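Local coordinates for protein L-asparaginase I (Vibrio cholerae, PDB 2OCD) that probably hydrolyses L-asparagine to L-aspartate and ammonium, as a cytoplasmic type I asparaginase that works as a homotetramer, at residues Leu307-Leu310 / His311-Ser315; Ser319-Glu322 / Val323-Lys326. One frame throughout, in Å; residues are numbered along the deposited sequence.

Contact 1 (Leu307-Leu310 / His311-Ser315); sequences LAKL and HYLLS
The His311 ring lies alongside Leu307, one helical turn earlier, with His311 CE1 4.0 Å from Leu307 CD2. Both side chains point the same way. His311 CG stands beside its backbone N (chi1 -89°), which turns the ring back toward the preceding turn. There His311 ND1 donates to Leu307 O at 2.7 Å. The oxygen lies in the ring plane, and ND1 sits above the carbonyl plane. His311 N also donates to Leu307 O, at 3.1 Å and from the opposite face. One carbonyl thus takes two bonds, and the ring bond helps to fix the ring's rotation. It also identifies ND1 as a protonated nitrogen. One turn on, Leu310 CD2 meets Leu314 CD1 at 4.0 Å, again side by side. The backbone bond from Leu313 N to Lys309 O (2.9 Å) is nearly straight, 171°. Ser315 OG donates to His311 O at 2.6 Å and is also hydrogen-bonded with Thr209 N and Gln211 NE2. Leu307 and Leu310 rest on Ile239, and Leu310 and Leu314 touch Ala237. Ala308 and Tyr312 touch Phe103. Leu313 packs on Val323. This mostly buried part of helix 303-315 lies between strand 237-242, helix 94-104 and helix 320-327.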
loop_
_atom_site.group_PDB
_atom_site.type_symbol
_atom_site.label_atom_id
_atom_site.label_comp_id
_atom_site.label_asym_id
_atom_site.label_seq_id
_atom_site.Cartn_x
_atom_site.Cartn_y
_atom_site.Cartn_z
ATOM N N LEU B 307 -4.015 -11.659 -27.811
ATOM C CA LEU B 307 -4.088 -11.162 -29.170
ATOM C C LEU B 307 -2.784 -11.461 -29.823
ATOM O O LEU B 307 -2.750 -11.897 -31.004
ATOM C CB LEU B 307 -4.412 -9.673 -29.178
ATOM C CG LEU B 307 -5.937 -9.637 -29.324
ATOM C CD1 LEU B 307 -6.672 -8.543 -28.493
ATOM C CD2 LEU B 307 -6.245 -9.591 -30.826
ATOM N N ALA B 308 -1.724 -11.304 -29.026
ATOM C CA ALA B 308 -0.396 -11.609 -29.480
ATOM C C ALA B 308 -0.201 -13.055 -29.899
ATOM O O ALA B 308 0.451 -13.299 -30.926
ATOM C CB ALA B 308 0.558 -11.293 -28.422
ATOM N N LYS B 309 -0.700 -13.991 -29.065
ATOM C CA LYS B 309 -0.333 -15.408 -29.132
ATOM C C LYS B 309 -1.108 -15.964 -30.296
ATOM O O LYS B 309 -0.575 -16.748 -31.102
ATOM C CB LYS B 309 -0.644 -16.134 -27.815
ATOM C CG LYS B 309 -0.096 -17.594 -27.672
ATOM C CD LYS B 309 -0.480 -18.228 -26.330
ATOM C CE LYS B 309 0.051 -19.644 -26.073
ATOM N NZ LYS B 309 -0.434 -20.228 -24.711
ATOM N N LEU B 310 -2.362 -15.523 -30.413
ATOM C CA LEU B 310 -3.179 -15.865 -31.578
ATOM C C LEU B 310 -2.533 -15.377 -32.899
ATOM O O LEU B 310 -2.552 -16.108 -33.914
ATOM C CB LEU B 310 -4.615 -15.332 -31.426
ATOM C CG LEU B 310 -5.638 -16.164 -30.603
ATOM C CD1 LEU B 310 -6.850 -15.335 -30.182
ATOM C CD2 LEU B 310 -6.127 -17.465 -31.299
ATOM N N HIS B 311 -1.929 -14.183 -32.897
ATOM C CA HIS B 311 -1.344 -13.640 -34.121
ATOM C C HIS B 311 -0.068 -14.417 -34.480
ATOM O O HIS B 311 0.301 -14.585 -35.649
ATOM C CB HIS B 311 -0.955 -12.170 -33.964
ATOM C CG HIS B 311 -2.031 -11.161 -34.303
ATOM N ND1 HIS B 311 -3.008 -10.776 -33.406
ATOM C CD2 HIS B 311 -2.186 -10.356 -35.392
ATOM C CE1 HIS B 311 -3.762 -9.833 -33.959
ATOM N NE2 HIS B 311 -3.288 -9.563 -35.163
ATOM N N TYR B 312 0.652 -14.823 -33.453
ATOM C CA TYR B 312 1.813 -15.697 -33.626
ATOM C C TYR B 312 1.369 -16.963 -34.315
ATOM O O TYR B 312 1.812 -17.205 -35.430
ATOM C CB TYR B 312 2.461 -16.024 -32.289
ATOM C CG TYR B 312 3.384 -17.193 -32.329
ATOM C CD1 TYR B 312 4.475 -17.200 -33.155
ATOM C CD2 TYR B 312 3.185 -18.288 -31.515
ATOM C CE1 TYR B 312 5.345 -18.284 -33.207
ATOM C CE2 TYR B 312 4.056 -19.383 -31.556
ATOM C CZ TYR B 312 5.135 -19.368 -32.408
ATOM O OH TYR B 312 6.024 -20.438 -32.452
ATOM N N LEU B 313 0.468 -17.718 -33.677
ATOM C CA LEU B 313 0.093 -19.057 -34.141
ATOM C C LEU B 313 -0.704 -19.080 -35.445
ATOM O O LEU B 313 -0.456 -19.919 -36.342
ATOM C CB LEU B 313 -0.725 -19.795 -33.081
ATOM C CG LEU B 313 0.021 -20.191 -31.808
ATOM C CD1 LEU B 313 -1.034 -20.472 -30.766
ATOM C CD2 LEU B 313 0.999 -21.415 -31.992
ATOM N N LEU B 314 -1.665 -18.176 -35.564
ATOM C CA LEU B 314 -2.470 -18.148 -36.768
ATOM C C LEU B 314 -1.620 -17.709 -37.968
ATOM O O LEU B 314 -2.059 -17.891 -39.113
ATOM C CB LEU B 314 -3.675 -17.214 -36.593
ATOM C CG LEU B 314 -4.805 -17.733 -35.699
ATOM C CD1 LEU B 314 -5.647 -16.557 -35.159
ATOM C CD2 LEU B 314 -5.712 -18.756 -36.441
ATOM N N SER B 315 -0.431 -17.124 -37.714
ATOM C CA SER B 315 0.469 -16.602 -38.797
ATOM C C SER B 315 1.474 -17.630 -39.265
ATOM O O SER B 315 2.096 -17.458 -40.273
ATOM C CB SER B 315 1.268 -15.347 -38.352
ATOM O OG SER B 315 0.474 -14.169 -38.214
#

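Contact 2 (Ser319-Glu322 / Val323-Lys326); sequences SYEE and VKAK
This is a local contact within the first turns of helix 320-327, on the surface of the C-terminal part of the chain. Ser319 is the N-cap. Ser319 OG accepts from Glu322 N at 3.2 Å, with an N-H...O angle of 159°. Ser319 O takes the bond from Val323 N at 3.1 Å. Ala325 N meets Glu321 O at 2.8 Å in an almost straight bond. The Lys324 stem runs past Tyr320 and Glu321 of the preceding turn. Lys324 CE comes within 4.0 Å of Tyr320 OH, and the side chains cross at a slant. Lys324 CD lies 4.1 Å from Glu321 OE1, with both chains pointing the same way. Glu321 is bent at chi2 (-63°), which brings the carboxylate beside the Lys324 stem and CD to the edge of the Tyr320 ring, in its plane. Val323 CG2 sits against Ser319 O at 3.3 Å. Tyr320 and Val323 touch Ile267 of strand 267-272, and Lys326 NZ hydrogen-bonds to Gln329 OE1. The charged ends of Glu321 and Lys324 stay 4.7 Å apart, OE1 to NZ. Their attraction is probably modest, without a salt bridge, and the defined polar bonds within 319-326 are those of the backbone and the serine cap.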
loop_
_atom_site.group_PDB
_atom_site.type_symbol
_atom_site.label_atom_id
_atom_site.label_comp_id
_atom_site.label_asym_id
_atom_site.label_seq_id
_atom_site.Cartn_x
_atom_site.Cartn_y
_atom_site.Cartn_z
ATOM N N SER B 319 -2.298 -26.124 -38.576
ATOM C CA SER B 319 -3.664 -26.594 -38.707
ATOM C C SER B 319 -4.513 -25.975 -37.592
ATOM O O SER B 319 -3.973 -25.430 -36.618
ATOM C CB SER B 319 -3.666 -28.117 -38.606
ATOM O OG SER B 319 -3.448 -28.540 -37.273
ATOM N N TYR B 320 -5.834 -26.029 -37.731
ATOM C CA TYR B 320 -6.731 -25.502 -36.688
ATOM C C TYR B 320 -6.403 -26.119 -35.284
ATOM O O TYR B 320 -6.194 -25.391 -34.296
ATOM C CB TYR B 320 -8.195 -25.744 -37.078
ATOM C CG TYR B 320 -9.172 -25.541 -35.947
ATOM C CD1 TYR B 320 -9.791 -24.327 -35.755
ATOM C CD2 TYR B 320 -9.489 -26.558 -35.093
ATOM C CE1 TYR B 320 -10.716 -24.119 -34.726
ATOM C CE2 TYR B 320 -10.393 -26.382 -34.061
ATOM C CZ TYR B 320 -11.013 -25.148 -33.866
ATOM O OH TYR B 320 -11.920 -24.944 -32.805
ATOM N N GLU B 321 -6.338 -27.450 -35.235
ATOM C CA GLU B 321 -6.143 -28.208 -33.977
ATOM C C GLU B 321 -4.795 -27.913 -33.323
ATOM O O GLU B 321 -4.656 -27.785 -32.125
ATOM C CB GLU B 321 -6.224 -29.729 -34.261
ATOM C CG GLU B 321 -7.587 -30.213 -34.723
ATOM C CD GLU B 321 -8.738 -30.014 -33.674
ATOM O OE1 GLU B 321 -8.466 -29.891 -32.453
ATOM O OE2 GLU B 321 -9.935 -29.975 -34.097
ATOM N N GLU B 322 -3.792 -27.817 -34.153
ATOM C CA GLU B 322 -2.490 -27.442 -33.693
ATOM C C GLU B 322 -2.478 -26.031 -33.018
ATOM O O GLU B 322 -1.874 -25.831 -31.953
ATOM C CB GLU B 322 -1.553 -27.566 -34.883
ATOM C CG GLU B 322 -0.093 -27.536 -34.567
ATOM C CD GLU B 322 0.781 -27.972 -35.791
ATOM O OE1 GLU B 322 0.257 -28.163 -36.968
ATOM O OE2 GLU B 322 2.006 -28.118 -35.537
ATOM N N VAL B 323 -3.165 -25.063 -33.611
ATOM C CA VAL B 323 -3.239 -23.723 -33.032
ATOM C C VAL B 323 -3.934 -23.911 -31.697
ATOM O O VAL B 323 -3.435 -23.422 -30.629
ATOM C CB VAL B 323 -4.043 -22.765 -33.933
ATOM C CG1 VAL B 323 -4.430 -21.471 -33.175
ATOM C CG2 VAL B 323 -3.308 -22.488 -35.290
ATOM N N LYS B 324 -5.041 -24.680 -31.747
ATOM C CA LYS B 324 -5.906 -24.896 -30.565
ATOM C C LYS B 324 -5.089 -25.426 -29.401
ATOM O O LYS B 324 -5.049 -24.802 -28.334
ATOM C CB LYS B 324 -7.087 -25.835 -30.876
ATOM C CG LYS B 324 -8.420 -25.531 -30.137
ATOM C CD LYS B 324 -9.152 -26.835 -29.814
ATOM C CE LYS B 324 -10.671 -26.701 -29.493
ATOM N NZ LYS B 324 -11.191 -28.048 -29.127
ATOM N N ALA B 325 -4.378 -26.528 -29.662
ATOM C CA ALA B 325 -3.442 -27.138 -28.705
ATOM C C ALA B 325 -2.385 -26.157 -28.191
ATOM O O ALA B 325 -2.178 -26.038 -26.989
ATOM C CB ALA B 325 -2.783 -28.378 -29.302
ATOM N N LYS B 326 -1.757 -25.406 -29.081
ATOM C CA LYS B 326 -0.705 -24.478 -28.683
ATOM C C LYS B 326 -1.207 -23.311 -27.829
ATOM O O LYS B 326 -0.513 -22.846 -26.932
ATOM C CB LYS B 326 0.007 -23.966 -29.921
ATOM C CG LYS B 326 1.432 -24.547 -30.218
ATOM C CD LYS B 326 1.501 -25.978 -30.475
ATOM C CE LYS B 326 3.006 -26.443 -30.532
ATOM N NZ LYS B 326 3.779 -26.411 -29.177
#

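In the fold
Contacts 1 and 2 lie on successive helices, 303-315 and 320-327, and their centres are about 11 Å apart. They meet directly. Leu313 CD2 packs on Lys326 CB at 3.4 Å, and Leu313 CD1 lies 3.8 Å from Val323 O. Lys309 runs past the later helix, with its NZ held by Met327 O, Gln329 O and a salt bridge to Glu334. This ties helix 303-315 to the C-terminal tail. The centre of contact 1 is buried, about 12 Å from the chain centre, while that of contact 2 is on the surface at about 21 Å. Both lie away from the predicted active-site threonines, Thr14 and Thr91, and belong to the packing of the C-terminal region.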